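Local structure of Non-heme chloroperoxidase CPO-A1 (Streptomyces aureofaciens, 1A8Q) at residues D7-F12 and H59-W64; P29-A34 and W181-A186; R55-S60 and M185-E190; D65-D70 and V193-A198. The protein brominates and probably chlorinates organic compounds without a haem group, and may supply the chlorination step of 7-chlorotetracycline biosynthesis. All blocks are in the same frame, centred on the assembly; numbering follows the deposited sequence.

Contact 1 of 4, residues D7-F12 and H59-W64; sequences DGVEIF and HSTPVW
His-59 packs against Phe-12 at the start of a contact in which a loop of the alpha/beta hydrolase fold, leading from strand 48-52 to helix 69-82, runs back along strand 10-16 in nearly the opposite direction, 161° apart. The CB of His-59 sits over one face of the Phe-12 ring, 4.0 Å from its centroid, and the imidazole turns an edge toward that same ring in an edge-to-face pair with planes at 64°. With its CG anti to the backbone N (chi1 -178°), Phe-12 lies side by side with the histidine. Next, Ser-60 offers OG to the backbone N of Phe-12 at 2.9 Å; the same hydroxyl is also hydrogen-bonded to the carbonyl O of Asp-53, so it ties strand and loop together. Thr-61 grips Glu-10 twice. Its N donates to Glu-10 O at 2.9 Å, while its OG1 accepts from Glu-10 N at 2.8 Å, a side-chain oxygen standing in for a backbone carbonyl. A water held by Thr-61 OG1 also donates to Glu-10 OE1, bridging the two side chains at the surface. Beyond the inverse gamma turn centred on Pro-62, Val-63 closes the contact, its CG1 lying 3.9 Å from Val-9 CG2.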
# COMPACT_ATOMS: atom_id res chain seq x y z
N ASP A 7 19.37 -1.80 11.28
CA ASP A 7 19.92 -0.47 11.47
C ASP A 7 19.54 0.17 12.80
O ASP A 7 19.85 1.36 12.98
CB ASP A 7 19.36 0.51 10.44
CG ASP A 7 19.69 0.13 9.02
OD1 ASP A 7 20.86 -0.23 8.78
OD2 ASP A 7 18.77 0.22 8.18
N GLY A 8 18.79 -0.53 13.64
CA GLY A 8 18.42 0.03 14.94
C GLY A 8 17.13 0.83 14.87
O GLY A 8 16.77 1.48 15.86
N VAL A 9 16.40 0.73 13.77
CA VAL A 9 15.15 1.47 13.63
C VAL A 9 14.04 0.68 14.32
O VAL A 9 14.08 -0.54 14.22
CB VAL A 9 14.84 1.71 12.15
CG1 VAL A 9 13.45 2.26 11.91
CG2 VAL A 9 15.85 2.76 11.64
N GLU A 10 13.10 1.34 14.98
CA GLU A 10 12.02 0.56 15.61
C GLU A 10 10.79 0.59 14.72
O GLU A 10 10.21 1.64 14.45
CB GLU A 10 11.71 1.18 16.99
CG GLU A 10 12.86 0.96 17.96
CD GLU A 10 12.56 1.50 19.34
OE1 GLU A 10 12.04 2.62 19.45
OE2 GLU A 10 12.82 0.75 20.31
N ILE A 11 10.37 -0.59 14.26
CA ILE A 11 9.18 -0.66 13.40
C ILE A 11 8.02 -1.15 14.27
O ILE A 11 8.11 -2.24 14.84
CB ILE A 11 9.43 -1.65 12.25
CG1 ILE A 11 10.49 -1.08 11.27
CG2 ILE A 11 8.16 -1.96 11.43
CD1 ILE A 11 10.13 0.23 10.62
N PHE A 12 7.00 -0.31 14.38
CA PHE A 12 5.85 -0.69 15.22
C PHE A 12 4.94 -1.61 14.42
O PHE A 12 4.74 -1.33 13.24
CB PHE A 12 5.06 0.58 15.59
CG PHE A 12 3.88 0.27 16.50
CD1 PHE A 12 4.08 0.17 17.87
CD2 PHE A 12 2.62 0.13 15.97
CE1 PHE A 12 2.98 -0.10 18.70
CE2 PHE A 12 1.54 -0.17 16.80
CZ PHE A 12 1.74 -0.28 18.15
N HIS A 59 3.69 4.85 14.59
CA HIS A 59 4.48 4.78 15.81
C HIS A 59 5.87 4.22 15.57
O HIS A 59 6.57 3.88 16.54
CB HIS A 59 3.81 3.86 16.85
CG HIS A 59 2.56 4.47 17.42
ND1 HIS A 59 2.52 5.61 18.16
CD2 HIS A 59 1.30 3.98 17.33
CE1 HIS A 59 1.26 5.88 18.50
NE2 HIS A 59 0.53 4.89 18.01
N SER A 60 6.29 4.14 14.29
CA SER A 60 7.67 3.69 14.08
C SER A 60 8.66 4.87 14.25
O SER A 60 8.22 6.01 14.32
CB SER A 60 7.85 3.18 12.63
OG SER A 60 7.13 1.95 12.54
N THR A 61 9.94 4.57 14.35
CA THR A 61 10.90 5.70 14.57
C THR A 61 10.72 6.79 13.56
O THR A 61 10.67 6.57 12.35
CB THR A 61 12.33 5.15 14.50
OG1 THR A 61 12.50 4.05 15.37
CG2 THR A 61 13.38 6.22 14.89
N PRO A 62 10.69 8.08 13.96
CA PRO A 62 10.59 9.20 13.07
C PRO A 62 11.96 9.49 12.45
O PRO A 62 12.68 10.41 12.83
CB PRO A 62 10.16 10.37 13.98
CG PRO A 62 10.62 9.98 15.35
CD PRO A 62 10.59 8.45 15.40
N VAL A 63 12.37 8.64 11.51
CA VAL A 63 13.68 8.71 10.87
C VAL A 63 13.77 9.82 9.85
O VAL A 63 12.79 10.28 9.27
CB VAL A 63 14.09 7.39 10.18
CG1 VAL A 63 14.17 6.23 11.15
CG2 VAL A 63 13.12 7.05 9.05
N TRP A 64 15.06 10.19 9.60
CA TRP A 64 15.34 11.15 8.55
C TRP A 64 15.55 10.41 7.19
O TRP A 64 15.15 10.99 6.18
CB TRP A 64 16.69 11.86 8.86
CG TRP A 64 17.13 12.76 7.74
CD1 TRP A 64 18.24 12.56 6.96
CD2 TRP A 64 16.45 13.89 7.21
NE1 TRP A 64 18.29 13.52 5.97
CE2 TRP A 64 17.20 14.35 6.10
CE3 TRP A 64 15.30 14.62 7.53
CZ2 TRP A 64 16.83 15.45 5.35
CZ3 TRP A 64 14.91 15.71 6.79
CH2 TRP A 64 15.71 16.14 5.71
O HOH W 1 13.04 4.61 17.93

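Contact 2 of 4, residues P29-A34 and W181-A186; sequences PLNGDA and WYMAMA
Met-183 reaches from helix 174-184 to the loop that follows strand 21-25, and makes the largest share of this buried contact of the alpha/beta hydrolase fold. Its CG stands anti to the carbonyl carbon (chi1 -69°), and the chain runs on extended before bending at chi3, which turns the methyl back toward Leu-30. Different lengths of the side chain therefore meet different neighbours. Near its root, CB lies 3.9 Å from Leu-30 CD2, where the two chains pass at a slant. Asn-31 brings ND2 over the same part of the methionine, 3.8 Å from Met-183 CB, while the sulfur settles at the start of the 3-10 turn, with SD 3.7 Å from Ala-34 N and close to Asp-33 CB.

The amide of Asn-31 is held from its other end: OD1 accepts from Asp-33 N at 2.9 Å, in the carbonyl plane, closing an Asx turn that fixes the direction of ND2. One water then gathers the polar atoms between the segments, donating to Leu-30 O and Met-183 O and accepting from Asn-31 ND2. The carboxylate of Asp-33 turns to Lys-14 in a salt bridge.

Leu-30 comes within about 7 Å of the side chain of the triad residue His-252, which places this packing near the active site. Pro-29, after its cis peptide bond, lies beside Ala-184, with CG 3.7 Å from the alanine CB; its carbonyl O receives a CA-H...O contact from Ala-184 CA at 3.4 Å, with 157° at the hydrogen.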
# COMPACT_ATOMS: atom_id res chain seq x y z
N PRO A 29 -0.24 8.64 2.90
CA PRO A 29 0.73 8.85 3.98
C PRO A 29 0.25 8.28 5.31
O PRO A 29 0.25 8.96 6.37
CB PRO A 29 0.61 10.40 4.05
CG PRO A 29 -0.85 10.68 3.84
CD PRO A 29 -1.38 9.58 2.94
N LEU A 30 -0.23 7.05 5.27
CA LEU A 30 -0.94 6.48 6.42
C LEU A 30 -0.07 5.57 7.23
O LEU A 30 1.12 5.82 7.40
CB LEU A 30 -2.19 5.78 5.82
CG LEU A 30 -3.03 6.63 4.88
CD1 LEU A 30 -4.22 5.78 4.39
CD2 LEU A 30 -3.54 7.90 5.56
N ASN A 31 -0.68 4.54 7.84
CA ASN A 31 0.07 3.64 8.68
C ASN A 31 -0.78 2.37 8.86
O ASN A 31 -1.77 2.30 8.14
CB ASN A 31 0.49 4.27 10.01
CG ASN A 31 -0.68 4.76 10.84
OD1 ASN A 31 -1.53 3.96 11.23
ND2 ASN A 31 -0.75 6.06 11.21
N GLY A 32 -0.36 1.43 9.67
CA GLY A 32 -1.08 0.17 9.79
C GLY A 32 -2.50 0.31 10.29
O GLY A 32 -3.33 -0.60 10.05
N ASP A 33 -2.88 1.45 10.90
CA ASP A 33 -4.30 1.62 11.24
C ASP A 33 -5.20 1.68 10.03
O ASP A 33 -6.43 1.52 10.15
CB ASP A 33 -4.53 2.95 11.99
CG ASP A 33 -4.12 2.86 13.45
OD1 ASP A 33 -3.91 1.73 13.91
OD2 ASP A 33 -3.97 3.93 14.12
N ALA A 34 -4.71 1.90 8.80
CA ALA A 34 -5.45 1.88 7.57
C ALA A 34 -5.93 0.46 7.23
O ALA A 34 -6.66 0.39 6.25
CB ALA A 34 -4.63 2.36 6.37
N TRP A 181 -6.65 12.35 7.84
CA TRP A 181 -5.80 13.43 8.43
C TRP A 181 -5.11 12.95 9.68
O TRP A 181 -3.91 13.20 9.87
CB TRP A 181 -6.70 14.63 8.69
CG TRP A 181 -6.02 15.76 9.44
CD1 TRP A 181 -5.23 16.73 8.94
CD2 TRP A 181 -6.12 15.95 10.85
NE1 TRP A 181 -4.83 17.57 10.00
CE2 TRP A 181 -5.38 17.10 11.16
CE3 TRP A 181 -6.79 15.30 11.89
CZ2 TRP A 181 -5.27 17.59 12.46
CZ3 TRP A 181 -6.70 15.80 13.18
CH2 TRP A 181 -5.90 16.94 13.47
N TYR A 182 -5.81 12.28 10.60
CA TYR A 182 -5.24 11.81 11.86
C TYR A 182 -4.06 10.88 11.64
O TYR A 182 -3.03 10.98 12.33
CB TYR A 182 -6.37 11.06 12.61
CG TYR A 182 -5.98 10.38 13.89
CD1 TYR A 182 -5.58 9.05 13.91
CD2 TYR A 182 -6.11 11.06 15.11
CE1 TYR A 182 -5.23 8.41 15.09
CE2 TYR A 182 -5.80 10.41 16.29
CZ TYR A 182 -5.40 9.10 16.28
OH TYR A 182 -5.05 8.44 17.43
N MET A 183 -4.17 9.91 10.71
CA MET A 183 -3.06 9.04 10.41
C MET A 183 -1.89 9.84 9.76
O MET A 183 -0.75 9.52 10.11
CB MET A 183 -3.51 7.90 9.43
CG MET A 183 -4.46 6.99 10.25
SD MET A 183 -4.87 5.56 9.15
CE MET A 183 -6.23 6.30 8.28
N ALA A 184 -2.22 10.74 8.88
CA ALA A 184 -1.15 11.49 8.16
C ALA A 184 -0.38 12.40 9.08
O ALA A 184 0.83 12.60 8.87
CB ALA A 184 -1.82 12.27 7.05
N MET A 185 -0.97 12.84 10.21
CA MET A 185 -0.24 13.77 11.10
C MET A 185 0.86 13.03 11.80
O MET A 185 1.78 13.66 12.38
CB MET A 185 -1.23 14.40 12.11
CG MET A 185 -2.16 15.40 11.40
SD MET A 185 -1.24 16.81 10.68
CE MET A 185 -0.76 17.56 12.25
N ALA A 186 0.92 11.69 11.80
CA ALA A 186 1.99 10.96 12.44
C ALA A 186 3.15 10.73 11.47
O ALA A 186 4.16 10.17 11.94
CB ALA A 186 1.50 9.59 12.92
O HOH W 2 1.38 7.85 9.51

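Contact 3 of 4, residues R55-S60 and M185-E190; sequences RGHGHS and MAQTIE
Gly-56 and Thr-188 join the two backbones: Thr-188 N donates to Gly-56 O at 3.0 Å. The same oxygen receives a CA-H...O contact from Gln-187 CA. One residue on, His-57 opens a type II' beta turn that ends at Ser-60, with Gly-58 at its second position; Ala-186 packs its CB against Gly-58 O at 3.7 Å.

Among the side chains, His-57 and Gln-187 lie side by side and point the same way, their ring and amide planes 72° apart. Gln-187 CG covers one face of the imidazole, 4.0 Å from its centroid, and OE1 comes to 3.0 Å from His-57 NE2. The ring's rotation is fixed from its other nitrogen, since ND1 donates to Arg-55 O at 2.8 Å; that oxygen lies in the ring plane, although the donor stands above the carbonyl plane.

Thr-188 is the N-cap of helix 189-201, its OG1 bonded to Gly-191 N and Tyr-67 OH. The contact thus joins the link between helices 174-184 and 189-201 to the loop after strand 48-52, with Trp-155 of helix 137-162 packing on Gln-187.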
# COMPACT_ATOMS: atom_id res chain seq x y z
N ARG A 55 8.79 2.94 8.31
CA ARG A 55 9.69 3.88 9.01
C ARG A 55 9.17 5.28 8.79
O ARG A 55 8.71 5.70 7.75
CB ARG A 55 11.13 3.73 8.48
CG ARG A 55 11.20 4.11 7.00
CD ARG A 55 12.47 3.53 6.38
NE ARG A 55 13.71 4.08 6.90
CZ ARG A 55 14.65 3.46 7.61
NH1 ARG A 55 14.68 2.22 8.02
NH2 ARG A 55 15.72 4.19 7.97
N GLY A 56 9.22 6.11 9.90
CA GLY A 56 8.72 7.47 9.73
C GLY A 56 7.21 7.66 9.62
O GLY A 56 6.75 8.75 9.30
N HIS A 57 6.41 6.63 9.95
CA HIS A 57 4.96 6.72 9.88
C HIS A 57 4.43 6.10 11.20
O HIS A 57 5.13 5.28 11.80
CB HIS A 57 4.40 5.89 8.69
CG HIS A 57 4.80 6.37 7.31
ND1 HIS A 57 6.09 6.34 6.83
CD2 HIS A 57 4.02 6.87 6.33
CE1 HIS A 57 6.13 6.84 5.62
NE2 HIS A 57 4.88 7.19 5.29
N GLY A 58 3.24 6.50 11.54
CA GLY A 58 2.57 5.89 12.71
C GLY A 58 3.43 5.98 13.95
O GLY A 58 3.84 7.09 14.33
N HIS A 59 3.69 4.85 14.59
CA HIS A 59 4.48 4.78 15.81
C HIS A 59 5.87 4.22 15.57
O HIS A 59 6.57 3.88 16.54
CB HIS A 59 3.81 3.86 16.85
CG HIS A 59 2.56 4.47 17.42
ND1 HIS A 59 2.52 5.61 18.16
CD2 HIS A 59 1.30 3.98 17.33
CE1 HIS A 59 1.26 5.88 18.50
NE2 HIS A 59 0.53 4.89 18.01
N SER A 60 6.29 4.14 14.29
CA SER A 60 7.67 3.69 14.08
C SER A 60 8.66 4.87 14.25
O SER A 60 8.22 6.01 14.32
CB SER A 60 7.85 3.18 12.63
OG SER A 60 7.13 1.95 12.54
N MET A 185 -0.97 12.84 10.21
CA MET A 185 -0.24 13.77 11.10
C MET A 185 0.86 13.03 11.80
O MET A 185 1.78 13.66 12.38
CB MET A 185 -1.23 14.40 12.11
CG MET A 185 -2.16 15.40 11.40
SD MET A 185 -1.24 16.81 10.68
CE MET A 185 -0.76 17.56 12.25
N ALA A 186 0.92 11.69 11.80
CA ALA A 186 1.99 10.96 12.44
C ALA A 186 3.15 10.73 11.47
O ALA A 186 4.16 10.17 11.94
CB ALA A 186 1.50 9.59 12.92
N GLN A 187 3.02 11.15 10.22
CA GLN A 187 4.16 10.90 9.31
C GLN A 187 5.20 12.05 9.40
O GLN A 187 4.76 13.20 9.45
CB GLN A 187 3.58 10.88 7.91
CG GLN A 187 4.61 10.59 6.80
CD GLN A 187 4.05 10.83 5.42
OE1 GLN A 187 4.09 9.94 4.51
NE2 GLN A 187 3.56 12.01 5.17
N THR A 188 6.47 11.70 9.28
CA THR A 188 7.45 12.81 9.28
C THR A 188 7.25 13.64 8.04
O THR A 188 6.84 13.20 6.95
CB THR A 188 8.90 12.31 9.29
OG1 THR A 188 9.09 11.55 8.09
CG2 THR A 188 9.16 11.44 10.51
N ILE A 189 7.69 14.93 8.09
CA ILE A 189 7.54 15.76 6.88
C ILE A 189 8.49 15.29 5.78
O ILE A 189 8.07 15.29 4.62
CB ILE A 189 7.80 17.26 7.20
CG1 ILE A 189 7.33 18.11 6.01
CG2 ILE A 189 9.26 17.43 7.60
CD1 ILE A 189 7.31 19.62 6.32
N GLU A 190 9.63 14.71 6.14
CA GLU A 190 10.61 14.25 5.15
C GLU A 190 10.06 12.97 4.50
O GLU A 190 10.22 12.81 3.29
CB GLU A 190 11.94 13.99 5.83
CG GLU A 190 13.07 13.56 4.88
CD GLU A 190 13.45 14.54 3.82
OE1 GLU A 190 12.87 15.65 3.67
OE2 GLU A 190 14.33 14.16 2.99
O HOH W 3 6.99 9.77 12.35

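Contact 4 of 4, residues D65-D70 and V193-A198; sequences DGYDFD and VRCVDA
The ring of Phe-69 turns its edge to Ala-198, whose carbonyl O lies in the ring plane, 3.3 Å from Phe-69 CE2. The alanine CB approaches the same corner of the ring, 3.6 Å from CE2, so this one atom meets both an oxygen and a methyl. This is where the start of helix 69-82 meets helix 189-201 in the alpha/beta hydrolase fold. Phe-204 also pairs with the Phe-69 ring edge-to-face, and the phenylalanine side chain lies about 9 Å from that of the catalytic Ser-94.

Tyr-67 presents its ring differently. Asp-65 O stands 4.2 Å above one face, toward the rim, while from helix 189-201 Arg-194 CB and Cys-195 SG approach obliquely. The sulfur is 4.4 Å from Tyr-67 CD1, a Cys sulfur-aromatic contact. The phenol end leads away from residues 193-198, and its OH bonds to Val-63 O, which pins the ring at its far end.

The guanidinium of Arg-194, its plane 61° from the tyrosine ring, is led away from the ring by bends at chi2 and chi3. Val-193 CG2 lies over one face, and Asp-197 meets its edge in a salt bridge along the helix, NH2 to OD2 at 2.6 Å and nearly straight at 175°. Glu-190 is a second carboxylate partner, bonded to NH1, so two carboxylates probably balance the positive charge. Across the contact the arginine uses its aliphatic root, with Arg-194 CB 3.5 Å from Tyr-67 CB.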
# COMPACT_ATOMS: atom_id res chain seq x y z
N ASP A 65 16.23 9.29 7.29
CA ASP A 65 16.73 8.73 6.02
C ASP A 65 16.07 7.39 5.69
O ASP A 65 15.32 6.85 6.49
CB ASP A 65 18.24 8.44 6.17
CG ASP A 65 18.59 8.02 7.57
OD1 ASP A 65 18.09 7.04 8.16
OD2 ASP A 65 19.42 8.78 8.17
N GLY A 66 16.46 6.92 4.50
CA GLY A 66 15.96 5.59 4.12
C GLY A 66 14.57 5.59 3.55
O GLY A 66 13.94 4.50 3.56
N TYR A 67 14.07 6.68 2.98
CA TYR A 67 12.74 6.68 2.36
C TYR A 67 12.89 6.26 0.88
O TYR A 67 12.72 7.07 -0.04
CB TYR A 67 12.12 8.07 2.48
CG TYR A 67 11.77 8.40 3.93
CD1 TYR A 67 10.73 7.73 4.58
CD2 TYR A 67 12.45 9.39 4.61
CE1 TYR A 67 10.42 8.00 5.90
CE2 TYR A 67 12.13 9.72 5.93
CZ TYR A 67 11.13 9.02 6.56
OH TYR A 67 10.79 9.33 7.87
N ASP A 68 13.23 4.97 0.70
CA ASP A 68 13.41 4.42 -0.65
C ASP A 68 12.95 2.96 -0.59
O ASP A 68 12.98 2.34 0.47
CB ASP A 68 14.88 4.48 -1.07
CG ASP A 68 15.79 3.69 -0.17
OD1 ASP A 68 15.99 2.50 -0.43
OD2 ASP A 68 16.33 4.20 0.83
N PHE A 69 12.60 2.41 -1.75
CA PHE A 69 12.03 1.05 -1.71
C PHE A 69 12.96 -0.04 -1.27
O PHE A 69 12.49 -1.07 -0.77
CB PHE A 69 11.37 0.72 -3.08
CG PHE A 69 10.08 1.51 -3.22
CD1 PHE A 69 8.99 1.11 -2.50
CD2 PHE A 69 10.00 2.62 -4.04
CE1 PHE A 69 7.79 1.81 -2.62
CE2 PHE A 69 8.79 3.30 -4.16
CZ PHE A 69 7.69 2.92 -3.43
N ASP A 70 14.28 0.04 -1.55
CA ASP A 70 15.19 -0.99 -1.06
C ASP A 70 15.19 -1.02 0.48
O ASP A 70 15.14 -2.08 1.09
CB ASP A 70 16.61 -0.65 -1.54
CG ASP A 70 16.81 -0.97 -3.01
OD1 ASP A 70 16.05 -1.71 -3.64
OD2 ASP A 70 17.82 -0.44 -3.55
N VAL A 193 7.44 14.06 1.81
CA VAL A 193 7.99 14.45 0.48
C VAL A 193 8.85 13.40 -0.18
O VAL A 193 8.68 13.14 -1.39
CB VAL A 193 8.83 15.75 0.63
CG1 VAL A 193 7.95 16.87 1.20
CG2 VAL A 193 10.05 15.56 1.47
N ARG A 194 9.72 12.65 0.50
CA ARG A 194 10.61 11.72 -0.15
C ARG A 194 9.84 10.51 -0.70
O ARG A 194 10.27 9.93 -1.71
CB ARG A 194 11.67 11.13 0.79
CG ARG A 194 12.72 12.13 1.26
CD ARG A 194 13.86 12.17 0.21
NE ARG A 194 13.38 12.90 -0.96
CZ ARG A 194 13.33 14.23 -1.02
NH1 ARG A 194 13.73 14.92 0.05
NH2 ARG A 194 12.89 14.89 -2.10
N CYS A 195 8.74 10.16 0.00
CA CYS A 195 7.97 9.03 -0.58
C CYS A 195 7.39 9.41 -1.92
O CYS A 195 7.23 8.49 -2.77
CB CYS A 195 6.80 8.68 0.36
SG CYS A 195 7.39 7.66 1.75
N VAL A 196 7.02 10.65 -2.19
CA VAL A 196 6.50 11.05 -3.49
C VAL A 196 7.53 10.78 -4.58
O VAL A 196 7.21 10.20 -5.64
CB VAL A 196 6.11 12.54 -3.52
CG1 VAL A 196 5.54 12.91 -4.89
CG2 VAL A 196 5.05 12.76 -2.44
N ASP A 197 8.77 11.20 -4.36
CA ASP A 197 9.85 10.95 -5.31
C ASP A 197 9.98 9.44 -5.53
O ASP A 197 10.20 8.99 -6.66
CB ASP A 197 11.20 11.47 -4.84
CG ASP A 197 11.34 12.98 -4.96
OD1 ASP A 197 10.62 13.61 -5.71
OD2 ASP A 197 12.21 13.55 -4.26
N ALA A 198 9.93 8.68 -4.43
CA ALA A 198 10.09 7.24 -4.63
C ALA A 198 8.89 6.67 -5.39
O ALA A 198 9.15 5.84 -6.27
CB ALA A 198 10.24 6.53 -3.29
O HOH W 4 13.30 8.48 -2.06

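How the contacts relate
All four contacts lie around the loops that follow strands 21-25 and 48-52 of the central sheet. The segments from 55 to 70 run without a break through contacts 3, 1 and 4: contacts 3 and 1 share His-59 and Ser-60, and contact 4 adjoins contact 1 in sequence. On the other side, residues 181-198 pass from helix 174-184 in contact 2 through contact 3 to helix 189-201 in contact 4. Contact 3 is central, its centre 8 Å from that of contact 2, 9 Å from contact 1 and 12 Å from contact 4. Contacts 2, 3 and 4 thus attach this helical region to the loops; contact 2 comes nearest the triad, contact 1 lies away from it.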